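Local coordinates for pyruvate kinase (Cryptosporidium parvum, PDB 6P0Y), which probably catalyses the last step of glycolysis, the transfer of a phosphoryl group from phosphoenolpyruvate to ADP, which yields pyruvate and ATP, at residues G105-T110 with F232-F237; P113-G118 with I149-S154; A327-E332 with S362-N367. All blocks are in the same frame, centred on the assembly; numbering follows the deposited sequence.

Overall arrangement
Contacts 1 and 3 lie at the C-terminal end of the TIM barrel and contact 2 in the small beta domain inserted between the third and fourth barrel strands; all border the nucleotide and metal site. Contact 1 pairs those strands and supplies two potassium ligands, its Asp-109 side chain about 7 Å from ADP. Contact 2 is nested in the chain loop that contact 1 closes; the two touch through Phe-237 and Pro-113, with centres about 21 Å apart. Contact 3 joins the loops after the seventh and eighth strands, its centre about 16 Å from that of contact 1 and about 22 Å from that of contact 2. Arg-116 of contact 2 holds the ADP beta-phosphate, whereas contact 3 lies along its alpha-phosphate and ribose.

Contact 1 (G105-T110 with F232-F237); sequences GIMLDT and FIALSF. With K (potassium ion), chain E.
Neighbouring parallel strands of the TIM barrel, 105-109 and 232-235, meet here and run at their C-terminal ends into the potassium site. Ile-106 O accepts from Phe-232 N, Leu-108 bonds through both N and O to Phe-232 O and Ala-234 N, and Thr-110 N reaches Ala-234 O. On the face carrying Met-107 and Asp-109, the Met-107 chain crosses the Phe-232 side chain at about a right angle, and its SD sits 3.7 Å from Ala-234 CB. Beyond the strands the two segments are joined by side chain-to-backbone bonds. With chi1 at 62°, Thr-110 OG1 is turned to take a nearly straight bond from Ser-236 N (3.0 Å, 171° at the hydrogen); it also donates to a water that in turn donates to Ser-236 O. Ser-236 OG donates back to Thr-110 O over 2.8 Å. That carbonyl and Asp-109 OD1 are potassium ligands, at 2.8 Å from Thr-110 O and 2.9 Å from OD1; Asn-76 and Ser-78 supply two more. Thr-110 O thus serves the ion and Ser-236 together, while the two oxygens of Asp-109 divide their work, OD1 to potassium and OD2 to salt bridges with Arg-74 and Lys-270.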
loop_
_atom_site.group_PDB
_atom_site.type_symbol
_atom_site.label_atom_id
_atom_site.label_comp_id
_atom_site.label_asym_id
_atom_site.label_seq_id
_atom_site.Cartn_x
_atom_site.Cartn_y
_atom_site.Cartn_z
ATOM N N GLY A 105 -5.796 -39.417 5.858
ATOM C CA GLY A 105 -4.346 -39.627 5.703
ATOM C C GLY A 105 -3.797 -40.427 6.867
ATOM O O GLY A 105 -4.373 -40.332 7.966
ATOM N N ILE A 106 -2.736 -41.202 6.634
ATOM C CA ILE A 106 -2.075 -42.041 7.677
ATOM C C ILE A 106 -0.605 -41.629 7.766
ATOM O O ILE A 106 0.100 -41.684 6.736
ATOM C CB ILE A 106 -2.251 -43.543 7.388
ATOM C CG1 ILE A 106 -3.695 -43.861 6.984
ATOM C CG2 ILE A 106 -1.790 -44.362 8.584
ATOM C CD1 ILE A 106 -4.020 -45.332 6.902
ATOM N N MET A 107 -0.183 -41.240 8.969
ATOM C CA MET A 107 1.142 -40.646 9.274
ATOM C C MET A 107 1.895 -41.592 10.213
ATOM O O MET A 107 1.317 -41.959 11.258
ATOM C CB MET A 107 0.952 -39.274 9.935
ATOM C CG MET A 107 2.185 -38.725 10.624
ATOM S SD MET A 107 1.864 -37.106 11.364
ATOM C CE MET A 107 2.024 -36.050 9.927
ATOM N N LEU A 108 3.119 -41.989 9.840
ATOM C CA LEU A 108 4.068 -42.713 10.727
ATOM C C LEU A 108 5.003 -41.688 11.371
ATOM O O LEU A 108 5.793 -41.065 10.638
ATOM C CB LEU A 108 4.859 -43.760 9.935
ATOM C CG LEU A 108 5.720 -44.699 10.788
ATOM C CD1 LEU A 108 5.894 -46.059 10.125
ATOM C CD2 LEU A 108 7.084 -44.091 11.097
ATOM N N ASP A 109 4.913 -41.534 12.693
ATOM C CA ASP A 109 5.781 -40.638 13.498
ATOM C C ASP A 109 6.929 -41.483 14.065
ATOM O O ASP A 109 6.661 -42.333 14.931
ATOM C CB ASP A 109 4.947 -39.918 14.561
ATOM C CG ASP A 109 5.651 -38.749 15.226
ATOM O OD1 ASP A 109 6.817 -38.916 15.631
ATOM O OD2 ASP A 109 5.021 -37.684 15.356
ATOM N N THR A 110 8.154 -41.250 13.581
ATOM C CA THR A 110 9.368 -42.070 13.861
ATOM C C THR A 110 9.773 -41.929 15.333
ATOM O O THR A 110 9.562 -40.840 15.901
ATOM C CB THR A 110 10.544 -41.672 12.960
ATOM O OG1 THR A 110 10.878 -40.312 13.243
ATOM C CG2 THR A 110 10.243 -41.842 11.486
ATOM N N PHE A 232 2.246 -40.083 5.100
ATOM C CA PHE A 232 3.156 -39.125 5.783
ATOM C C PHE A 232 4.156 -39.872 6.675
ATOM O O PHE A 232 3.746 -40.769 7.431
ATOM C CB PHE A 232 2.347 -38.115 6.604
ATOM C CG PHE A 232 1.251 -37.428 5.832
ATOM C CD1 PHE A 232 1.546 -36.414 4.936
ATOM C CD2 PHE A 232 -0.073 -37.808 5.982
ATOM C CE1 PHE A 232 0.544 -35.791 4.212
ATOM C CE2 PHE A 232 -1.077 -37.181 5.264
ATOM C CZ PHE A 232 -0.766 -36.173 4.381
ATOM N N ILE A 233 5.437 -39.511 6.569
ATOM C CA ILE A 233 6.489 -39.825 7.578
ATOM C C ILE A 233 6.750 -38.541 8.369
ATOM O O ILE A 233 7.265 -37.583 7.769
ATOM C CB ILE A 233 7.775 -40.361 6.915
ATOM C CG1 ILE A 233 7.517 -41.660 6.150
ATOM C CG2 ILE A 233 8.889 -40.530 7.943
ATOM C CD1 ILE A 233 8.558 -41.976 5.106
ATOM N N ALA A 234 6.376 -38.518 9.649
ATOM C CA ALA A 234 6.665 -37.408 10.583
ATOM C C ALA A 234 8.055 -37.646 11.180
ATOM O O ALA A 234 8.153 -38.366 12.187
ATOM C CB ALA A 234 5.592 -37.307 11.641
ATOM N N LEU A 235 9.086 -37.074 10.554
ATOM C CA LEU A 235 10.517 -37.366 10.836
ATOM C C LEU A 235 10.939 -36.627 12.113
ATOM O O LEU A 235 11.065 -35.387 12.069
ATOM C CB LEU A 235 11.345 -36.938 9.621
ATOM C CG LEU A 235 12.686 -37.644 9.438
ATOM C CD1 LEU A 235 12.512 -39.155 9.365
ATOM C CD2 LEU A 235 13.388 -37.126 8.190
ATOM N N SER A 236 11.134 -37.365 13.209
ATOM C CA SER A 236 11.425 -36.810 14.556
ATOM C C SER A 236 12.858 -36.267 14.613
ATOM O O SER A 236 13.751 -36.878 13.993
ATOM C CB SER A 236 11.179 -37.833 15.630
ATOM O OG SER A 236 9.794 -38.103 15.750
ATOM N N PHE A 237 13.039 -35.143 15.313
ATOM C CA PHE A 237 14.338 -34.499 15.647
ATOM C C PHE A 237 15.167 -34.225 14.385
ATOM O O PHE A 237 16.382 -34.517 14.402
ATOM C CB PHE A 237 15.123 -35.371 16.630
ATOM C CG PHE A 237 14.495 -35.516 17.994
ATOM C CD1 PHE A 237 14.772 -34.605 19.004
ATOM C CD2 PHE A 237 13.643 -36.574 18.275
ATOM C CE1 PHE A 237 14.202 -34.745 20.261
ATOM C CE2 PHE A 237 13.074 -36.712 19.533
ATOM C CZ PHE A 237 13.355 -35.798 20.524
HETATM K K K E . 7.829 -40.217 18.018
HETATM O O HOH W 1 13.435 -39.684 13.418
#

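Contact 2 (P113-G118 with I149-S154); sequences PEIRTG and ISCSYS. With ADP (adenosine-5'-diphosphate), chain C.
Ile-115 lies obliquely against Tyr-153: its CG2 branch meets Tyr-153 CB at 3.7 Å, while CD1 reaches on to the ring atoms CG and CD2. The same CG2 packs on Cys-151 SG, so this one methyl fills the angle between two side chains of 149-154. Ser-152 points its hydroxyl back at the neighbouring backbone. A chi1 of 57° sets OG to receive Arg-116 N at 2.8 Å, nearly straight at 169°, and Ser-152 N returns a bond to Arg-116 O. A weaker bond joins Gly-118 N to Ser-150 O. Arg-116 sends its guanidinium away from this pairing, its chain bent at chi2. Glu-114 is gripped side-on, NE to OE2 at 2.9 Å and NH2 to OE1, with OE2 in the guanidinium plane though approached from above the carboxylate plane. At the guanidinium edge NH1 and NH2 both bond ADP O1B, each at 2.7 Å; Glu-114, with Arg-198 O on NH1, thus helps to fix the rotation of this group. In the inserted beta domain, the segments include the sheet's outermost strands within this chain, the weakly bonded 115-116 and the end of 148-150; Met-201 of strand 200-202 touches Ile-115, Thr-117 and Cys-151, and strand 133-137 pairs with Ile-149.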
loop_
_atom_site.group_PDB
_atom_site.type_symbol
_atom_site.label_atom_id
_atom_site.label_comp_id
_atom_site.label_asym_id
_atom_site.label_seq_id
_atom_site.Cartn_x
_atom_site.Cartn_y
_atom_site.Cartn_z
ATOM N N PRO A 113 15.981 -40.434 17.713
ATOM C CA PRO A 113 16.939 -40.425 18.818
ATOM C C PRO A 113 16.365 -39.968 20.167
ATOM O O PRO A 113 17.069 -39.304 20.903
ATOM C CB PRO A 113 17.986 -39.428 18.300
ATOM C CG PRO A 113 17.174 -38.424 17.525
ATOM C CD PRO A 113 16.087 -39.240 16.861
ATOM N N GLU A 114 15.127 -40.352 20.478
ATOM C CA GLU A 114 14.437 -39.957 21.736
ATOM C C GLU A 114 15.067 -40.688 22.928
ATOM O O GLU A 114 15.749 -41.710 22.709
ATOM C CB GLU A 114 12.940 -40.257 21.650
ATOM C CG GLU A 114 12.611 -41.741 21.663
ATOM C CD GLU A 114 11.138 -42.039 21.830
ATOM O OE1 GLU A 114 10.321 -41.207 21.385
ATOM O OE2 GLU A 114 10.815 -43.099 22.414
ATOM N N ILE A 115 14.832 -40.168 24.137
ATOM C CA ILE A 115 15.178 -40.799 25.446
ATOM C C ILE A 115 13.891 -40.901 26.275
ATOM O O ILE A 115 13.148 -39.895 26.333
ATOM C CB ILE A 115 16.278 -39.986 26.164
ATOM C CG1 ILE A 115 17.527 -39.851 25.286
ATOM C CG2 ILE A 115 16.608 -40.588 27.524
ATOM C CD1 ILE A 115 18.451 -38.735 25.688
ATOM N N ARG A 116 13.642 -42.063 26.890
ATOM C CA ARG A 116 12.376 -42.402 27.594
ATOM C C ARG A 116 12.658 -42.792 29.048
ATOM O O ARG A 116 13.684 -43.459 29.287
ATOM C CB ARG A 116 11.690 -43.582 26.900
ATOM C CG ARG A 116 11.036 -43.231 25.578
ATOM C CD ARG A 116 9.654 -42.644 25.767
ATOM N NE ARG A 116 9.131 -42.122 24.516
ATOM C CZ ARG A 116 8.026 -41.398 24.391
ATOM N NH1 ARG A 116 7.290 -41.107 25.449
ATOM N NH2 ARG A 116 7.650 -40.976 23.199
ATOM N N THR A 117 11.752 -42.435 29.965
ATOM C CA THR A 117 11.690 -42.995 31.342
ATOM C C THR A 117 11.281 -44.467 31.225
ATOM O O THR A 117 10.637 -44.818 30.222
ATOM C CB THR A 117 10.744 -42.196 32.255
ATOM O OG1 THR A 117 9.402 -42.346 31.788
ATOM C CG2 THR A 117 11.095 -40.724 32.334
ATOM N N GLY A 118 11.665 -45.297 32.195
ATOM C CA GLY A 118 11.258 -46.712 32.260
ATOM C C GLY A 118 9.873 -46.855 32.851
ATOM O O GLY A 118 9.201 -45.819 33.039
ATOM N N ILE A 149 13.349 -43.670 39.426
ATOM C CA ILE A 149 12.752 -44.036 38.101
ATOM C C ILE A 149 13.881 -44.496 37.165
ATOM O O ILE A 149 15.046 -44.380 37.564
ATOM C CB ILE A 149 11.931 -42.869 37.506
ATOM C CG1 ILE A 149 12.781 -41.617 37.264
ATOM C CG2 ILE A 149 10.720 -42.570 38.381
ATOM C CD1 ILE A 149 12.123 -40.579 36.384
ATOM N N SER A 150 13.544 -45.001 35.973
ATOM C CA SER A 150 14.483 -45.626 34.997
ATOM C C SER A 150 14.753 -44.676 33.819
ATOM O O SER A 150 14.032 -43.671 33.707
ATOM C CB SER A 150 13.936 -46.947 34.517
ATOM O OG SER A 150 14.554 -47.321 33.298
ATOM N N CYS A 151 15.736 -45.004 32.965
ATOM C CA CYS A 151 16.125 -44.239 31.744
ATOM C C CYS A 151 16.627 -45.192 30.650
ATOM O O CYS A 151 17.436 -46.084 30.969
ATOM C CB CYS A 151 17.202 -43.205 32.056
ATOM S SG CYS A 151 17.721 -42.230 30.616
ATOM N N SER A 152 16.178 -44.976 29.407
ATOM C CA SER A 152 16.424 -45.836 28.217
ATOM C C SER A 152 17.847 -45.647 27.675
ATOM O O SER A 152 18.303 -46.514 26.908
ATOM C CB SER A 152 15.396 -45.560 27.140
ATOM O OG SER A 152 15.392 -44.184 26.773
ATOM N N TYR A 153 18.509 -44.551 28.054
ATOM C CA TYR A 153 19.803 -44.083 27.491
ATOM C C TYR A 153 20.929 -44.433 28.470
ATOM O O TYR A 153 20.971 -43.832 29.567
ATOM C CB TYR A 153 19.709 -42.581 27.215
ATOM C CG TYR A 153 20.913 -41.949 26.568
ATOM C CD1 TYR A 153 21.513 -42.507 25.449
ATOM C CD2 TYR A 153 21.436 -40.767 27.065
ATOM C CE1 TYR A 153 22.615 -41.914 24.853
ATOM C CE2 TYR A 153 22.529 -40.155 26.475
ATOM C CZ TYR A 153 23.119 -40.731 25.365
ATOM O OH TYR A 153 24.199 -40.121 24.794
ATOM N N SER A 154 21.804 -45.369 28.082
ATOM C CA SER A 154 22.871 -45.957 28.938
ATOM C C SER A 154 24.004 -44.949 29.201
ATOM O O SER A 154 24.695 -45.109 30.227
ATOM C CB SER A 154 23.398 -47.248 28.356
ATOM O OG SER A 154 23.840 -47.065 27.019
HETATM P PB ADP C . 4.341 -39.031 23.656
HETATM O O1B ADP C . 5.188 -40.243 24.004
HETATM O O2B ADP C . 3.498 -38.676 24.897
HETATM O O3B ADP C . 5.120 -37.861 23.147
HETATM P PA ADP C . 1.980 -38.914 21.996
HETATM O O1A ADP C . 1.440 -39.891 20.975
HETATM O O2A ADP C . 2.186 -37.514 21.556
HETATM O O3A ADP C . 3.338 -39.541 22.529
HETATM O "O5'" ADP C . 1.100 -38.982 23.341
HETATM C "C5'" ADP C . -0.158 -39.656 23.561
HETATM C "C4'" ADP C . -0.028 -40.703 24.644
HETATM O "O4'" ADP C . -0.970 -41.769 24.388
HETATM C "C3'" ADP C . 1.339 -41.372 24.785
HETATM O "O3'" ADP C . 2.129 -40.716 25.770
HETATM C "C2'" ADP C . 0.981 -42.786 25.248
HETATM O "O2'" ADP C . 0.802 -42.838 26.659
HETATM C "C1'" ADP C . -0.335 -43.028 24.503
HETATM N N9 ADP C . -0.183 -43.594 23.163
HETATM C C8 ADP C . 0.015 -42.915 21.988
HETATM N N7 ADP C . 0.126 -43.688 20.934
HETATM C C5 ADP C . -0.007 -44.968 21.450
HETATM C C6 ADP C . 0.026 -46.245 20.850
HETATM N N6 ADP C . 0.169 -46.450 19.537
HETATM N N1 ADP C . -0.115 -47.322 21.655
HETATM C C2 ADP C . -0.285 -47.127 22.968
HETATM N N3 ADP C . -0.344 -45.974 23.644
HETATM C C4 ADP C . -0.197 -44.926 22.824
HETATM O O HOH W 2 16.824 -43.816 24.738
#

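Contact 3 (A327-E332 with S362-N367); sequences ATQMLE and SGETAN. With ADP (adenosine-5'-diphosphate), chain C.
Gln-329 and Glu-364 join two loops at the C-terminal end of the TIM barrel: 327-332 follows the seventh strand, 324-326, and 362-367 follows the eighth, 358-361, forming the short helix 363-366 beside ADP. Two direct hydrogen bonds cross between them, each from a backbone N-H to a side-chain oxygen. Gln-329 OE1 accepts from Gly-363 N at 3.0 Å, the donor tilted 30° from the amide plane; CG anti to the backbone N (chi1 -178°) and an extended chain carry the amide that far. In the other direction, Glu-364 OE2 takes Leu-331 N at 3.2 Å, nearly along its C-O axis. The other carboxylate oxygen, OE1, turns to its own segment and accepts Ser-362 N at 2.7 Å, so the carboxylate links the residue ahead of the helix to the opposite loop. Waters add two bridges. One donates to Ala-327 O and accepts from Ser-362 OG; the other accepts from Met-330 N and donates to OE2, giving that oxygen a second donor. Van der Waals contact fills in the rest. The Gln-329 and Glu-364 chains slide past each other in opposite directions, their amide and carboxylate planes 65° apart, with Gln-329 CG 3.4 Å from OE2. Leu-331 CB rests on the same oxygen, and its side chain also touches Val-377 of helix 371-387. Toward the nucleotide, the helix start and end both border ADP: Gly-363 N lies 3.6 Å from C5', and Ala-366 CB comes within 3.2 Å of the ribose oxygen O4'.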
loop_
_atom_site.group_PDB
_atom_site.type_symbol
_atom_site.label_atom_id
_atom_site.label_comp_id
_atom_site.label_asym_id
_atom_site.label_seq_id
_atom_site.Cartn_x
_atom_site.Cartn_y
_atom_site.Cartn_z
ATOM N N ALA A 327 1.796 -29.017 16.454
ATOM C CA ALA A 327 1.727 -30.351 17.099
ATOM C C ALA A 327 1.560 -30.205 18.614
ATOM O O ALA A 327 1.341 -31.236 19.276
ATOM C CB ALA A 327 2.964 -31.151 16.768
ATOM N N THR A 328 1.674 -28.980 19.137
ATOM C CA THR A 328 1.393 -28.624 20.553
ATOM C C THR A 328 0.113 -29.338 21.001
ATOM O O THR A 328 -0.897 -29.258 20.271
ATOM C CB THR A 328 1.268 -27.103 20.724
ATOM O OG1 THR A 328 2.487 -26.502 20.283
ATOM C CG2 THR A 328 0.980 -26.680 22.149
ATOM N N GLN A 329 0.170 -30.031 22.142
ATOM C CA GLN A 329 -1.022 -30.533 22.874
ATOM C C GLN A 329 -1.667 -29.320 23.558
ATOM O O GLN A 329 -1.066 -28.801 24.522
ATOM C CB GLN A 329 -0.624 -31.634 23.860
ATOM C CG GLN A 329 -1.798 -32.244 24.618
ATOM C CD GLN A 329 -1.412 -33.457 25.427
ATOM O OE1 GLN A 329 -1.286 -34.563 24.908
ATOM N NE2 GLN A 329 -1.241 -33.263 26.724
ATOM N N MET A 330 -2.824 -28.876 23.055
ATOM C CA MET A 330 -3.444 -27.570 23.412
ATOM C C MET A 330 -4.742 -27.760 24.210
ATOM O O MET A 330 -5.225 -26.750 24.758
ATOM C CB MET A 330 -3.731 -26.753 22.148
ATOM C CG MET A 330 -2.474 -26.221 21.489
ATOM S SD MET A 330 -2.812 -24.981 20.221
ATOM C CE MET A 330 -3.299 -26.024 18.846
ATOM N N LEU A 331 -5.284 -28.983 24.278
ATOM C CA LEU A 331 -6.508 -29.313 25.060
ATOM C C LEU A 331 -6.182 -30.395 26.100
ATOM O O LEU A 331 -6.952 -31.371 26.199
ATOM C CB LEU A 331 -7.611 -29.782 24.101
ATOM C CG LEU A 331 -7.978 -28.821 22.970
ATOM C CD1 LEU A 331 -9.017 -29.446 22.053
ATOM C CD2 LEU A 331 -8.482 -27.490 23.510
ATOM N N GLU A 332 -5.095 -30.219 26.862
ATOM C CA GLU A 332 -4.588 -31.218 27.844
ATOM C C GLU A 332 -5.683 -31.552 28.867
ATOM O O GLU A 332 -5.827 -32.748 29.198
ATOM C CB GLU A 332 -3.330 -30.697 28.544
ATOM C CG GLU A 332 -2.756 -31.665 29.569
ATOM C CD GLU A 332 -1.406 -31.271 30.150
ATOM O OE1 GLU A 332 -0.885 -30.194 29.776
ATOM O OE2 GLU A 332 -0.874 -32.047 30.975
ATOM N N SER A 362 -3.073 -35.393 20.776
ATOM C CA SER A 362 -2.109 -36.417 21.250
ATOM C C SER A 362 -2.788 -37.285 22.316
ATOM O O SER A 362 -3.516 -38.216 21.925
ATOM C CB SER A 362 -0.850 -35.760 21.741
ATOM O OG SER A 362 -0.141 -35.174 20.659
ATOM N N GLY A 363 -2.599 -36.967 23.600
ATOM C CA GLY A 363 -3.237 -37.669 24.731
ATOM C C GLY A 363 -4.756 -37.591 24.675
ATOM O O GLY A 363 -5.409 -38.559 25.116
ATOM N N GLU A 364 -5.302 -36.493 24.139
ATOM C CA GLU A 364 -6.764 -36.216 24.112
ATOM C C GLU A 364 -7.489 -37.328 23.344
ATOM O O GLU A 364 -8.639 -37.623 23.707
ATOM C CB GLU A 364 -7.071 -34.858 23.477
ATOM C CG GLU A 364 -6.316 -33.689 24.091
ATOM C CD GLU A 364 -5.122 -33.211 23.282
ATOM O OE1 GLU A 364 -4.451 -34.059 22.658
ATOM O OE2 GLU A 364 -4.873 -31.987 23.266
ATOM N N THR A 365 -6.848 -37.907 22.322
ATOM C CA THR A 365 -7.400 -39.013 21.490
ATOM C C THR A 365 -6.734 -40.349 21.852
ATOM O O THR A 365 -7.463 -41.361 21.892
ATOM C CB THR A 365 -7.251 -38.725 19.988
ATOM O OG1 THR A 365 -5.908 -38.325 19.715
ATOM C CG2 THR A 365 -8.205 -37.656 19.499
ATOM N N ALA A 366 -5.419 -40.357 22.104
ATOM C CA ALA A 366 -4.581 -41.579 22.179
ATOM C C ALA A 366 -4.866 -42.366 23.465
ATOM O O ALA A 366 -5.002 -43.603 23.375
ATOM C CB ALA A 366 -3.122 -41.212 22.068
ATOM N N ASN A 367 -4.920 -41.690 24.617
ATOM C CA ASN A 367 -5.275 -42.314 25.921
ATOM C C ASN A 367 -5.998 -41.278 26.793
ATOM O O ASN A 367 -5.442 -40.866 27.825
ATOM C CB ASN A 367 -4.057 -42.963 26.595
ATOM C CG ASN A 367 -2.994 -41.981 27.042
ATOM O OD1 ASN A 367 -2.843 -40.906 26.466
ATOM N ND2 ASN A 367 -2.247 -42.344 28.071
HETATM P PB ADP C . 4.341 -39.031 23.656
HETATM O O1B ADP C . 5.188 -40.243 24.004
HETATM O O2B ADP C . 3.498 -38.676 24.897
HETATM O O3B ADP C . 5.120 -37.861 23.147
HETATM P PA ADP C . 1.980 -38.914 21.996
HETATM O O1A ADP C . 1.440 -39.891 20.975
HETATM O O2A ADP C . 2.186 -37.514 21.556
HETATM O O3A ADP C . 3.338 -39.541 22.529
HETATM O "O5'" ADP C . 1.100 -38.982 23.341
HETATM C "C5'" ADP C . -0.158 -39.656 23.561
HETATM C "C4'" ADP C . -0.028 -40.703 24.644
HETATM O "O4'" ADP C . -0.970 -41.769 24.388
HETATM C "C3'" ADP C . 1.339 -41.372 24.785
HETATM O "O3'" ADP C . 2.129 -40.716 25.770
HETATM C "C2'" ADP C . 0.981 -42.786 25.248
HETATM O "O2'" ADP C . 0.802 -42.838 26.659
HETATM C "C1'" ADP C . -0.335 -43.028 24.503
HETATM N N9 ADP C . -0.183 -43.594 23.163
HETATM C C8 ADP C . 0.015 -42.915 21.988
HETATM N N7 ADP C . 0.126 -43.688 20.934
HETATM C C5 ADP C . -0.007 -44.968 21.450
HETATM C C6 ADP C . 0.026 -46.245 20.850
HETATM N N6 ADP C . 0.169 -46.450 19.537
HETATM N N1 ADP C . -0.115 -47.322 21.655
HETATM C C2 ADP C . -0.285 -47.127 22.968
HETATM N N3 ADP C . -0.344 -45.974 23.644
HETATM C C4 ADP C . -0.197 -44.926 22.824
HETATM O O HOH W 3 -0.983 -32.553 20.113
HETATM O O HOH W 4 -4.253 -30.638 21.029
#